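Long-range contacts in aclacinomycin-N/aclacinomycin-A oxidase (Streptomyces galilaeus, PDB 2IPI), which oxidises the terminal sugar of aclacinomycins with molecular oxygen in two successive steps, using a bicovalently attached FAD, to give aclacinomycin A and then aclacinomycin Y: residues Lys362-Tyr367 against Asp471-Asp476; Arg416-Lys421 against Arg461-Phe466; Gly453-Pro458 against Tyr487-Lys492. All blocks are in the same frame, centred on the assembly; numbering follows the deposited sequence.

Contact 1 of 3, residues Lys362-Tyr367 against Asp471-Asp476; sequences KSKGAY and DVDLVD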
ATOM      1  N   LYS A 362       0.964  -5.669  13.936  1.00 11.74           N
ATOM      2  CA  LYS A 362       2.300  -5.800  13.397  1.00 11.32           C
ATOM      3  C   LYS A 362       2.251  -6.534  12.071  1.00 13.68           C
ATOM      4  O   LYS A 362       1.643  -7.609  12.005  1.00 19.18           O
ATOM      5  CB  LYS A 362       3.229  -6.519  14.387  1.00 10.37           C
ATOM      6  CG  LYS A 362       4.675  -6.644  13.945  1.00 12.71           C
ATOM      7  CD  LYS A 362       5.215  -5.461  13.183  1.00 13.49           C
ATOM      8  CE  LYS A 362       6.492  -4.815  13.675  1.00 13.05           C
ATOM      9  NZ  LYS A 362       7.256  -4.228  12.525  1.00  9.75           N
ATOM     10  N   SER A 363       2.849  -5.996  11.001  1.00 14.08           N
ATOM     11  CA  SER A 363       2.785  -6.732   9.737  1.00 12.60           C
ATOM     12  C   SER A 363       4.052  -6.626   8.903  1.00 13.83           C
ATOM     13  O   SER A 363       4.941  -5.797   9.124  1.00  9.66           O
ATOM     14  CB  SER A 363       1.577  -6.286   8.900  1.00 13.38           C
ATOM     15  OG  SER A 363       1.411  -4.886   8.968  1.00 18.10           O
ATOM     16  N   LYS A 364       4.142  -7.535   7.923  1.00 12.65           N
ATOM     17  CA  LYS A 364       5.307  -7.664   7.060  1.00 11.76           C
ATOM     18  C   LYS A 364       4.963  -8.395   5.772  1.00 15.16           C
ATOM     19  O   LYS A 364       4.296  -9.439   5.770  1.00 23.18           O
ATOM     20  CB  LYS A 364       6.464  -8.387   7.750  1.00 17.18           C
ATOM     21  CG  LYS A 364       6.008  -9.276   8.890  1.00 17.56           C
ATOM     22  CD  LYS A 364       7.184  -9.934   9.560  1.00 19.50           C
ATOM     23  CE  LYS A 364       8.449  -9.113   9.552  1.00 18.83           C
ATOM     24  NZ  LYS A 364       8.804  -8.516  10.867  1.00 14.78           N
ATOM     25  N   GLY A 365       5.458  -7.843   4.659  1.00 12.17           N
ATOM     26  CA  GLY A 365       5.143  -8.365   3.359  1.00 12.49           C
ATOM     27  C   GLY A 365       6.270  -8.917   2.530  1.00 10.35           C
ATOM     28  O   GLY A 365       7.388  -9.078   3.034  1.00 12.38           O
ATOM     29  N   ALA A 366       5.948  -9.201   1.266  1.00  5.93           N
ATOM     30  CA  ALA A 366       6.867  -9.753   0.283  1.00  9.50           C
ATOM     31  C   ALA A 366       6.288  -9.773  -1.133  1.00 10.92           C
ATOM     32  O   ALA A 366       5.083  -9.910  -1.358  1.00 14.41           O
ATOM     33  CB  ALA A 366       7.274 -11.181   0.658  1.00 13.32           C
ATOM     34  N   TYR A 367       7.161  -9.648  -2.122  1.00 12.53           N
ATOM     35  CA  TYR A 367       6.893  -9.801  -3.538  1.00 13.65           C
ATOM     36  C   TYR A 367       7.416 -11.151  -4.037  1.00 13.49           C
ATOM     37  O   TYR A 367       8.619 -11.401  -3.948  1.00 12.60           O
ATOM     38  CB  TYR A 367       7.563  -8.702  -4.370  1.00 14.49           C
ATOM     39  CG  TYR A 367       6.901  -7.351  -4.334  1.00 12.59           C
ATOM     40  CD1 TYR A 367       5.722  -7.123  -5.044  1.00 16.43           C
ATOM     41  CD2 TYR A 367       7.430  -6.297  -3.610  1.00 13.83           C
ATOM     42  CE1 TYR A 367       5.117  -5.891  -5.014  1.00 17.16           C
ATOM     43  CE2 TYR A 367       6.826  -5.048  -3.569  1.00 13.61           C
ATOM     44  CZ  TYR A 367       5.661  -4.853  -4.283  1.00 15.06           C
ATOM     45  OH  TYR A 367       5.022  -3.637  -4.276  1.00 21.39           O
ATOM     46  N   ASP A 471       8.751  -2.222   7.829  1.00 12.63           N
ATOM     47  CA  ASP A 471       9.084  -3.190   8.874  1.00 12.69           C
ATOM     48  C   ASP A 471      10.467  -2.850   9.454  1.00 12.44           C
ATOM     49  O   ASP A 471      11.478  -3.103   8.815  1.00 12.78           O
ATOM     50  CB  ASP A 471       9.079  -4.604   8.333  1.00  8.77           C
ATOM     51  CG  ASP A 471       9.433  -5.651   9.376  1.00  6.25           C
ATOM     52  OD1 ASP A 471       9.179  -5.439  10.563  1.00  9.93           O
ATOM     53  OD2 ASP A 471       9.997  -6.698   8.987  1.00 10.07           O
ATOM     54  N   VAL A 472      10.459  -2.260  10.638  1.00 13.06           N
ATOM     55  CA  VAL A 472      11.746  -1.734  11.136  1.00 15.03           C
ATOM     56  C   VAL A 472      12.634  -2.864  11.626  1.00 17.94           C
ATOM     57  O   VAL A 472      13.815  -2.704  11.928  1.00 19.45           O
ATOM     58  CB  VAL A 472      11.445  -0.636  12.169  1.00 17.22           C
ATOM     59  CG1 VAL A 472      11.261  -1.222  13.557  1.00 12.08           C
ATOM     60  CG2 VAL A 472      12.542   0.425  12.095  1.00 17.26           C
ATOM     61  N   ASP A 473      12.093  -4.079  11.673  1.00 16.74           N
ATOM     62  CA  ASP A 473      12.875  -5.283  11.919  1.00 16.60           C
ATOM     63  C   ASP A 473      13.861  -5.504  10.782  1.00 16.29           C
ATOM     64  O   ASP A 473      14.842  -6.244  10.942  1.00 14.03           O
ATOM     65  CB  ASP A 473      11.970  -6.513  12.059  1.00 15.07           C
ATOM     66  CG  ASP A 473      11.065  -6.411  13.276  1.00 16.12           C
ATOM     67  OD1 ASP A 473       9.935  -6.934  13.253  1.00 19.66           O
ATOM     68  OD2 ASP A 473      11.514  -5.795  14.271  1.00 18.80           O
ATOM     69  N   LEU A 474      13.606  -4.865   9.631  1.00 15.77           N
ATOM     70  CA  LEU A 474      14.524  -5.019   8.506  1.00 14.01           C
ATOM     71  C   LEU A 474      15.884  -4.387   8.803  1.00 14.06           C
ATOM     72  O   LEU A 474      16.846  -4.685   8.093  1.00 15.42           O
ATOM     73  CB  LEU A 474      13.971  -4.406   7.224  1.00 16.65           C
ATOM     74  CG  LEU A 474      12.700  -5.033   6.640  1.00 16.61           C
ATOM     75  CD1 LEU A 474      12.495  -4.568   5.198  1.00 15.54           C
ATOM     76  CD2 LEU A 474      12.734  -6.548   6.734  1.00  9.87           C
ATOM     77  N   VAL A 475      15.918  -3.548   9.825  1.00 19.41           N
ATOM     78  CA  VAL A 475      17.131  -2.848  10.230  1.00 20.29           C
ATOM     79  C   VAL A 475      17.649  -3.397  11.554  1.00 23.35           C
ATOM     80  O   VAL A 475      18.632  -2.895  12.101  1.00 24.90           O
ATOM     81  CB  VAL A 475      16.873  -1.333  10.354  1.00 21.97           C
ATOM     82  CG1 VAL A 475      18.173  -0.583  10.589  1.00 26.42           C
ATOM     83  CG2 VAL A 475      16.153  -0.814   9.116  1.00 21.89           C
ATOM     84  N   ASP A 476      17.010  -4.443  12.073  1.00 21.74           N
ATOM     85  CA  ASP A 476      17.501  -5.138  13.254  1.00 22.27           C
ATOM     86  C   ASP A 476      18.272  -6.411  12.877  1.00 24.51           C
ATOM     87  O   ASP A 476      17.743  -7.341  12.266  1.00 25.42           O
ATOM     88  CB  ASP A 476      16.332  -5.472  14.182  1.00 23.06           C
ATOM     89  CG  ASP A 476      16.781  -6.263  15.397  1.00 24.99           C
ATOM     90  OD1 ASP A 476      16.935  -5.659  16.475  1.00 27.55           O
ATOM     91  OD2 ASP A 476      16.984  -7.488  15.260  1.00 30.46           O
TER

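Contact 2 of 3, residues Arg416-Lys421 against Arg461-Phe466; sequences RDSIIK and RTEGTF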
ATOM      1  N   ARG A 416       8.796  -4.970 -10.828  1.00 14.15           N
ATOM      2  CA  ARG A 416       7.948  -5.117 -12.011  1.00 16.56           C
ATOM      3  C   ARG A 416       8.017  -6.508 -12.615  1.00 12.48           C
ATOM      4  O   ARG A 416       7.886  -6.652 -13.829  1.00 10.88           O
ATOM      5  CB  ARG A 416       8.316  -4.038 -13.046  1.00 13.46           C
ATOM      6  CG  ARG A 416       8.129  -2.634 -12.485  1.00 10.37           C
ATOM      7  CD  ARG A 416       6.665  -2.260 -12.259  1.00  9.03           C
ATOM      8  NE  ARG A 416       6.557  -0.821 -11.998  1.00 14.04           N
ATOM      9  CZ  ARG A 416       5.494  -0.077 -12.303  1.00 14.78           C
ATOM     10  NH1 ARG A 416       4.443  -0.635 -12.879  1.00 12.41           N
ATOM     11  NH2 ARG A 416       5.504   1.225 -12.022  1.00 13.47           N
ATOM     12  N   ASP A 417       8.196  -7.560 -11.814  1.00 11.17           N
ATOM     13  CA  ASP A 417       8.153  -8.908 -12.424  1.00 11.65           C
ATOM     14  C   ASP A 417       7.823  -9.921 -11.320  1.00 13.02           C
ATOM     15  O   ASP A 417       8.498 -10.937 -11.191  1.00 15.64           O
ATOM     16  CB  ASP A 417       9.435  -9.246 -13.155  1.00 16.77           C
ATOM     17  CG  ASP A 417       9.501 -10.585 -13.853  1.00 16.65           C
ATOM     18  OD1 ASP A 417      10.489 -11.327 -13.660  1.00 21.53           O
ATOM     19  OD2 ASP A 417       8.583 -10.967 -14.612  1.00 16.66           O
ATOM     20  N   SER A 418       6.779  -9.579 -10.569  1.00  9.40           N
ATOM     21  CA  SER A 418       6.230 -10.431  -9.527  1.00 10.92           C
ATOM     22  C   SER A 418       4.826 -10.907  -9.911  1.00 15.77           C
ATOM     23  O   SER A 418       4.112 -10.231 -10.656  1.00 16.72           O
ATOM     24  CB  SER A 418       6.210  -9.724  -8.175  1.00 12.69           C
ATOM     25  OG  SER A 418       7.541  -9.518  -7.708  1.00 13.22           O
ATOM     26  N   ILE A 419       4.449 -12.082  -9.389  1.00 14.65           N
ATOM     27  CA  ILE A 419       3.195 -12.727  -9.759  1.00 12.35           C
ATOM     28  C   ILE A 419       2.192 -12.682  -8.614  1.00 15.69           C
ATOM     29  O   ILE A 419       0.979 -12.782  -8.837  1.00 12.78           O
ATOM     30  CB  ILE A 419       3.409 -14.193 -10.169  1.00 11.98           C
ATOM     31  CG1 ILE A 419       3.745 -15.134  -9.012  1.00 11.92           C
ATOM     32  CG2 ILE A 419       4.472 -14.315 -11.261  1.00 15.16           C
ATOM     33  CD1 ILE A 419       4.234 -16.506  -9.447  1.00 11.00           C
ATOM     34  N   ILE A 420       2.699 -12.550  -7.387  1.00 13.66           N
ATOM     35  CA  ILE A 420       1.895 -12.505  -6.181  1.00 14.09           C
ATOM     36  C   ILE A 420       2.513 -11.618  -5.111  1.00 13.82           C
ATOM     37  O   ILE A 420       3.732 -11.585  -4.972  1.00 11.93           O
ATOM     38  CB  ILE A 420       1.707 -13.920  -5.603  1.00 13.29           C
ATOM     39  CG1 ILE A 420       0.934 -14.881  -6.510  1.00 13.98           C
ATOM     40  CG2 ILE A 420       1.033 -13.867  -4.240  1.00 11.82           C
ATOM     41  CD1 ILE A 420       1.327 -16.332  -6.339  1.00 14.85           C
ATOM     42  N   LYS A 421       1.692 -10.901  -4.350  1.00 13.08           N
ATOM     43  CA  LYS A 421       2.180 -10.118  -3.218  1.00 17.63           C
ATOM     44  C   LYS A 421       1.658 -10.701  -1.903  1.00 15.48           C
ATOM     45  O   LYS A 421       0.488 -11.085  -1.837  1.00 13.67           O
ATOM     46  CB  LYS A 421       1.704  -8.681  -3.352  1.00 19.17           C
ATOM     47  CG  LYS A 421       2.810  -7.633  -3.288  1.00 21.03           C
ATOM     48  CD  LYS A 421       2.213  -6.374  -2.678  1.00 20.47           C
ATOM     49  CE  LYS A 421       2.013  -5.339  -3.782  1.00 19.59           C
ATOM     50  NZ  LYS A 421       2.678  -4.051  -3.533  1.00 15.41           N
ATOM     51  N   ARG A 461      13.560 -15.692  -6.955  1.00 14.72           N
ATOM     52  CA  ARG A 461      12.326 -16.131  -6.331  1.00 16.10           C
ATOM     53  C   ARG A 461      11.469 -15.014  -5.755  1.00 15.51           C
ATOM     54  O   ARG A 461      10.251 -15.198  -5.723  1.00 14.73           O
ATOM     55  CB  ARG A 461      12.630 -17.148  -5.210  1.00 15.65           C
ATOM     56  CG  ARG A 461      13.008 -18.512  -5.809  1.00 13.87           C
ATOM     57  CD  ARG A 461      12.629 -19.622  -4.834  1.00 14.52           C
ATOM     58  NE  ARG A 461      11.314 -20.192  -5.094  1.00 14.99           N
ATOM     59  CZ  ARG A 461      10.971 -21.042  -6.047  1.00 13.62           C
ATOM     60  NH1 ARG A 461      11.871 -21.471  -6.916  1.00 15.71           N
ATOM     61  NH2 ARG A 461       9.698 -21.445  -6.111  1.00 15.62           N
ATOM     62  N   THR A 462      12.065 -13.915  -5.317  1.00 12.35           N
ATOM     63  CA  THR A 462      11.322 -12.791  -4.775  1.00 16.21           C
ATOM     64  C   THR A 462      11.859 -11.463  -5.335  1.00 16.30           C
ATOM     65  O   THR A 462      12.845 -11.467  -6.055  1.00 15.74           O
ATOM     66  CB  THR A 462      11.342 -12.687  -3.240  1.00 16.11           C
ATOM     67  OG1 THR A 462      12.435 -11.871  -2.790  1.00 25.01           O
ATOM     68  CG2 THR A 462      11.518 -14.058  -2.604  1.00 23.67           C
ATOM     69  N   GLU A 463      11.205 -10.366  -4.992  1.00 15.08           N
ATOM     70  CA  GLU A 463      11.617  -9.020  -5.386  1.00 13.12           C
ATOM     71  C   GLU A 463      11.560  -8.071  -4.196  1.00 15.03           C
ATOM     72  O   GLU A 463      11.263  -6.877  -4.312  1.00 16.76           O
ATOM     73  CB  GLU A 463      10.712  -8.505  -6.508  1.00 10.69           C
ATOM     74  CG  GLU A 463      11.243  -8.767  -7.889  1.00 11.56           C
ATOM     75  CD  GLU A 463      10.658  -7.914  -8.991  1.00 12.86           C
ATOM     76  OE1 GLU A 463      11.466  -7.288  -9.713  1.00 13.53           O
ATOM     77  OE2 GLU A 463       9.423  -7.861  -9.128  1.00 11.93           O
ATOM     78  N   GLY A 464      11.831  -8.615  -3.009  1.00 15.78           N
ATOM     79  CA  GLY A 464      11.904  -7.786  -1.816  1.00 13.16           C
ATOM     80  C   GLY A 464      10.554  -7.552  -1.188  1.00 14.07           C
ATOM     81  O   GLY A 464       9.640  -8.381  -1.221  1.00 13.68           O
ATOM     82  N   THR A 465      10.397  -6.365  -0.583  1.00 12.85           N
ATOM     83  CA  THR A 465       9.060  -6.078  -0.021  1.00 12.22           C
ATOM     84  C   THR A 465       8.623  -4.678  -0.433  1.00 12.77           C
ATOM     85  O   THR A 465       9.341  -4.077  -1.236  1.00 10.89           O
ATOM     86  CB  THR A 465       9.038  -6.358   1.484  1.00 11.86           C
ATOM     87  OG1 THR A 465       7.755  -5.993   2.009  1.00 11.74           O
ATOM     88  CG2 THR A 465      10.080  -5.570   2.248  1.00  9.94           C
ATOM     89  N   PHE A 466       7.494  -4.189   0.034  1.00 12.67           N
ATOM     90  CA  PHE A 466       6.764  -3.006  -0.423  1.00 14.49           C
ATOM     91  C   PHE A 466       6.883  -1.831   0.520  1.00 11.67           C
ATOM     92  O   PHE A 466       6.608  -2.015   1.707  1.00  9.93           O
ATOM     93  CB  PHE A 466       5.293  -3.424  -0.538  1.00 13.40           C
ATOM     94  CG  PHE A 466       4.283  -2.405  -1.005  1.00 15.42           C
ATOM     95  CD1 PHE A 466       4.567  -1.535  -2.043  1.00 18.06           C
ATOM     96  CD2 PHE A 466       3.048  -2.323  -0.391  1.00 13.94           C
ATOM     97  CE1 PHE A 466       3.628  -0.610  -2.462  1.00 17.58           C
ATOM     98  CE2 PHE A 466       2.096  -1.409  -0.803  1.00 14.85           C
ATOM     99  CZ  PHE A 466       2.386  -0.554  -1.846  1.00 16.81           C
TER

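Contact 3 of 3, residues Gly453-Pro458 against Tyr487-Lys492; sequences GGVPVP and YTLYYK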
ATOM      1  N   GLY A 453      18.104 -15.662   5.417  1.00 16.78           N
ATOM      2  CA  GLY A 453      18.371 -14.856   6.600  1.00 13.32           C
ATOM      3  C   GLY A 453      17.138 -14.047   6.982  1.00 12.16           C
ATOM      4  O   GLY A 453      17.147 -12.904   7.396  1.00 18.72           O
ATOM      5  N   GLY A 454      15.998 -14.700   6.811  1.00 13.37           N
ATOM      6  CA  GLY A 454      14.732 -14.323   7.338  1.00 12.17           C
ATOM      7  C   GLY A 454      14.057 -13.185   6.595  1.00 12.48           C
ATOM      8  O   GLY A 454      13.133 -12.605   7.180  1.00 13.21           O
ATOM      9  N   VAL A 455      14.546 -12.923   5.387  1.00 12.59           N
ATOM     10  CA  VAL A 455      13.995 -11.826   4.594  1.00 13.76           C
ATOM     11  C   VAL A 455      13.823 -12.199   3.130  1.00 13.42           C
ATOM     12  O   VAL A 455      14.550 -13.008   2.564  1.00 18.78           O
ATOM     13  CB  VAL A 455      14.859 -10.553   4.662  1.00 10.95           C
ATOM     14  CG1 VAL A 455      14.995 -10.063   6.099  1.00 15.04           C
ATOM     15  CG2 VAL A 455      16.220 -10.806   4.038  1.00 10.44           C
ATOM     16  N   PRO A 456      12.840 -11.590   2.481  1.00 14.35           N
ATOM     17  CA  PRO A 456      12.703 -11.782   1.033  1.00 14.54           C
ATOM     18  C   PRO A 456      13.716 -10.917   0.285  1.00 19.78           C
ATOM     19  O   PRO A 456      13.430  -9.750   0.000  1.00 24.02           O
ATOM     20  CB  PRO A 456      11.291 -11.281   0.742  1.00 13.03           C
ATOM     21  CG  PRO A 456      11.019 -10.283   1.820  1.00 10.81           C
ATOM     22  CD  PRO A 456      11.817 -10.687   3.026  1.00 12.32           C
ATOM     23  N   VAL A 457      14.854 -11.518  -0.010  1.00 15.86           N
ATOM     24  CA  VAL A 457      15.897 -10.896  -0.811  1.00 12.84           C
ATOM     25  C   VAL A 457      15.575 -10.983  -2.287  1.00 13.74           C
ATOM     26  O   VAL A 457      15.332 -12.068  -2.831  1.00 12.60           O
ATOM     27  CB  VAL A 457      17.260 -11.591  -0.595  1.00 12.55           C
ATOM     28  CG1 VAL A 457      18.324 -10.932  -1.470  1.00 13.18           C
ATOM     29  CG2 VAL A 457      17.646 -11.582   0.872  1.00 14.29           C
ATOM     30  N   PRO A 458      15.586  -9.855  -2.994  1.00 12.43           N
ATOM     31  CA  PRO A 458      15.379  -9.917  -4.447  1.00 14.07           C
ATOM     32  C   PRO A 458      16.422 -10.833  -5.096  1.00 16.60           C
ATOM     33  O   PRO A 458      17.623 -10.563  -5.022  1.00 16.41           O
ATOM     34  CB  PRO A 458      15.539  -8.463  -4.891  1.00 16.65           C
ATOM     35  CG  PRO A 458      15.272  -7.650  -3.658  1.00 15.48           C
ATOM     36  CD  PRO A 458      15.768  -8.479  -2.497  1.00 14.02           C
ATOM     37  N   TYR A 487      17.320  -1.074   2.152  1.00 15.72           N
ATOM     38  CA  TYR A 487      16.952  -0.287   0.969  1.00 15.67           C
ATOM     39  C   TYR A 487      17.021  -1.127  -0.297  1.00 15.59           C
ATOM     40  O   TYR A 487      16.269  -0.904  -1.256  1.00 14.32           O
ATOM     41  CB  TYR A 487      17.808   0.979   0.833  1.00 15.15           C
ATOM     42  CG  TYR A 487      19.298   0.811   0.962  1.00 15.56           C
ATOM     43  CD1 TYR A 487      19.972   1.290   2.074  1.00 17.93           C
ATOM     44  CD2 TYR A 487      20.040   0.168  -0.024  1.00 17.28           C
ATOM     45  CE1 TYR A 487      21.337   1.140   2.207  1.00 17.23           C
ATOM     46  CE2 TYR A 487      21.408   0.019   0.107  1.00 19.65           C
ATOM     47  CZ  TYR A 487      22.056   0.505   1.220  1.00 20.17           C
ATOM     48  OH  TYR A 487      23.423   0.356   1.355  1.00 19.46           O
ATOM     49  N   THR A 488      17.910  -2.113  -0.339  1.00 12.96           N
ATOM     50  CA  THR A 488      17.891  -3.115  -1.403  1.00 14.34           C
ATOM     51  C   THR A 488      16.533  -3.810  -1.407  1.00 13.26           C
ATOM     52  O   THR A 488      15.899  -4.020  -2.431  1.00 12.39           O
ATOM     53  CB  THR A 488      19.015  -4.147  -1.200  1.00 17.59           C
ATOM     54  OG1 THR A 488      20.278  -3.451  -1.284  1.00 19.01           O
ATOM     55  CG2 THR A 488      18.997  -5.229  -2.270  1.00 15.44           C
ATOM     56  N   LEU A 489      16.103  -4.152  -0.186  1.00 12.02           N
ATOM     57  CA  LEU A 489      14.884  -4.914  -0.009  1.00 13.65           C
ATOM     58  C   LEU A 489      13.703  -4.170  -0.624  1.00 11.46           C
ATOM     59  O   LEU A 489      12.912  -4.777  -1.331  1.00 11.43           O
ATOM     60  CB  LEU A 489      14.609  -5.195   1.469  1.00 14.58           C
ATOM     61  CG  LEU A 489      15.534  -6.182   2.183  1.00 13.22           C
ATOM     62  CD1 LEU A 489      14.943  -6.541   3.540  1.00  8.20           C
ATOM     63  CD2 LEU A 489      15.769  -7.445   1.368  1.00 12.67           C
ATOM     64  N   TYR A 490      13.617  -2.865  -0.337  1.00 12.69           N
ATOM     65  CA  TYR A 490      12.428  -2.128  -0.778  1.00  9.37           C
ATOM     66  C   TYR A 490      12.539  -1.541  -2.178  1.00 14.09           C
ATOM     67  O   TYR A 490      11.526  -1.370  -2.874  1.00 13.55           O
ATOM     68  CB  TYR A 490      12.156  -1.005   0.226  1.00  9.71           C
ATOM     69  CG  TYR A 490      11.425  -1.387   1.480  1.00 11.38           C
ATOM     70  CD1 TYR A 490      11.994  -1.134   2.725  1.00 15.66           C
ATOM     71  CD2 TYR A 490      10.179  -2.006   1.486  1.00 12.66           C
ATOM     72  CE1 TYR A 490      11.359  -1.468   3.912  1.00 14.62           C
ATOM     73  CE2 TYR A 490       9.533  -2.345   2.664  1.00  7.07           C
ATOM     74  CZ  TYR A 490      10.120  -2.082   3.878  1.00 14.18           C
ATOM     75  OH  TYR A 490       9.485  -2.414   5.065  1.00 12.39           O
ATOM     76  N   TYR A 491      13.718  -1.145  -2.643  1.00 11.65           N
ATOM     77  CA  TYR A 491      13.824  -0.391  -3.885  1.00 11.89           C
ATOM     78  C   TYR A 491      14.742  -1.011  -4.928  1.00 14.13           C
ATOM     79  O   TYR A 491      14.858  -0.431  -6.024  1.00 12.26           O
ATOM     80  CB  TYR A 491      14.393   1.012  -3.585  1.00 10.61           C
ATOM     81  CG  TYR A 491      13.700   1.844  -2.550  1.00 11.87           C
ATOM     82  CD1 TYR A 491      12.429   2.380  -2.775  1.00 10.36           C
ATOM     83  CD2 TYR A 491      14.291   2.122  -1.333  1.00  8.49           C
ATOM     84  CE1 TYR A 491      11.801   3.153  -1.807  1.00  9.78           C
ATOM     85  CE2 TYR A 491      13.678   2.884  -0.367  1.00  9.14           C
ATOM     86  CZ  TYR A 491      12.427   3.401  -0.611  1.00  9.19           C
ATOM     87  OH  TYR A 491      11.860   4.155   0.380  1.00  9.50           O
ATOM     88  N   LYS A 492      15.408  -2.118  -4.624  1.00 10.23           N
ATOM     89  CA  LYS A 492      16.393  -2.745  -5.490  1.00 11.58           C
ATOM     90  C   LYS A 492      17.332  -1.725  -6.110  1.00 12.54           C
ATOM     91  O   LYS A 492      17.760  -0.810  -5.411  1.00 13.62           O
ATOM     92  CB  LYS A 492      15.684  -3.564  -6.580  1.00 12.58           C
ATOM     93  CG  LYS A 492      14.806  -4.644  -5.928  1.00 12.15           C
ATOM     94  CD  LYS A 492      13.761  -5.142  -6.920  1.00 13.69           C
ATOM     95  CE  LYS A 492      14.378  -5.966  -8.037  1.00 15.14           C
ATOM     96  NZ  LYS A 492      13.871  -7.361  -8.154  1.00 13.10           N
TER

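Contact 1 of 3, residues Lys362-Tyr367 against Asp471-Asp476
A buried salt-bridge network ties strand 360-368, at one edge of the seven-stranded antiparallel sheet, to the short 3-10 turn of residues 472-475: Lys-362 and Lys-364 on the strand face Asp-471 and Asp-473. The two lysines converge on Asp-471 from different directions. Lys-362 NZ forms a hydrogen-bonded salt bridge of 3.0 Å with Asp-471 OD1, which it meets on the anti side, 19° out of the carboxylate plane. Lys-364 NZ straddles the same carboxylate, at 2.9 Å from Asp-471 OD2 and 3.1 Å from Asp-471 OD1, though both hydrogen bonds are weak in geometry. Lys-364 NZ also forms a salt bridge of 3.1 Å with Asp-473 OD1, whereas Lys-362 NZ is 3.9 Å from Asp-473 OD1, a long ionic pair. Asp-471 extends its carboxylate to the strand with CG anti to the backbone N (chi1 179°). The two acceptors Asp-471 OD1 and Asp-473 OD1 stand 3.2 Å apart, an approach whose repulsion the ammonium groups presumably offset. Outside the two segments, Glu-92 pairs with Lys-362 NZ and accepts from Val-472 N, while Arg-442 of helix 434-448 binds Asp-473 OD2. That helix also carries Tyr-445, in cation-pi contact with Lys-364, and strand 420-428 pairs with strand 360-368 through backbone hydrogen bonds between Lys-362 and Ala-426 and between Lys-364 and Met-424.

Contact 2 of 3, residues Arg416-Lys421 against Arg461-Phe466
Glu-463 and Phe-466 anchor loop 461-466 to the loop that enters strand 420-428 and to Lys-421 on the strand, joining the wall of the FAD pocket, to which Phe-466 belongs, to the seven-stranded antiparallel sheet. The hydrogen bonds gather on one carboxylate oxygen. Glu-463 OE2 accepts from Asp-417 N at 3.0 Å, with an angle of 150° at the hydrogen; this donor comes from the syn side, 28° out of the carboxylate plane. Ser-418 OG gives the second bond, 2.9 Å to Glu-463 OE2 on its anti lone pair, so the two donors grip the oxygen from different sides. Arg-416 N is also near but badly angled. The ionic part lies at the other oxygen, Glu-463 OE1, which pairs with Lys-492; this positive partner and the two donors would be expected to favour the ionised carboxylate. Asp-417 turns its own carboxylate to Arg-369.

The remaining interaction is cation-pi. The chain of Lys-421, bent at chi2, chi3 and chi4, carries its ammonium over the Phe-466 ring, while Tyr-367 OH is its probable hydrogen-bond partner, modelled doubtfully close. Phe-466 touches the bound FAD and meets Tyr-469 edge-to-face. Lys-421 NZ stands 3.4 Å from the centroid of the Phe-466 ring and only 11° off its normal, with Phe-466 CG its nearest ring atom.

Contact 3 of 3, residues Gly453-Pro458 against Tyr487-Lys492
Leu-489 overlaps the non-helical segment 453-458 with both of its methyl groups, each covering a different part of it. The branch ending in Leu-489 CD1 meets Val-455 CB at 4.2 Å. Its partner, Leu-489 CD2, lies against the later residues, 3.6 Å from Pro-456 O, 4.1 Å from Val-457 CA and 4.0 Å from Pro-458 CD. With CG anti to the carbonyl carbon (chi1 -70°), the isobutyl group is carried from the flank of helix 486-491 to this loop, where it runs roughly perpendicular to the side chain of Pro-458.

Pro-458 forms the second half of the packing. Its ring lies beside the helix end, where Pro-458 CG is 3.9 Å from Thr-488 O and 3.8 Å from Lys-492 CG. That carbonyl oxygen already receives Lys-492 N, so the proline carbon merely abuts a hydrogen-bonded peptide. Lys-492, which leaves helical geometry with positive phi, runs its side chain antiparallel to that of the proline, and its ammonium continues to Glu-463. The contact thus joins the loop following helix 434-448 to the C-terminal end of helix 486-491, which is part of the berberine-like region. Since no hydrogen bond crosses between the two segments, their direct attachment rests on van der Waals contact, mostly apolar, with the carbonyl oxygen of Pro-456 also touching Leu-489.

In the fold
The loop between helices 434-448 and 486-491 supplies a segment to every contact. Contacts 1 and 2, with centres 14 Å apart, reach neighbouring strands of one sheet; Tyr-367 links them, its backbone N 2.9 Å from Gly-464 O in a probable hydrogen bond. Contact 3 lies about 10 Å between centres from each of the others. It joins contact 2 through a salt bridge of 2.9 Å between Glu-463 OE1 and Lys-492 NZ, and contact 1 by packing of Leu-474 on Leu-489 and Tyr-490. At nearest atoms the Phe-466 side chain is about 3 Å from FAD and the Ser-363 side chain about 6 Å from the bound aclacinomycin-type ligand. Contact 3 is set back, the Pro-456 side chain about 9 Å from that of catalytic Tyr-469.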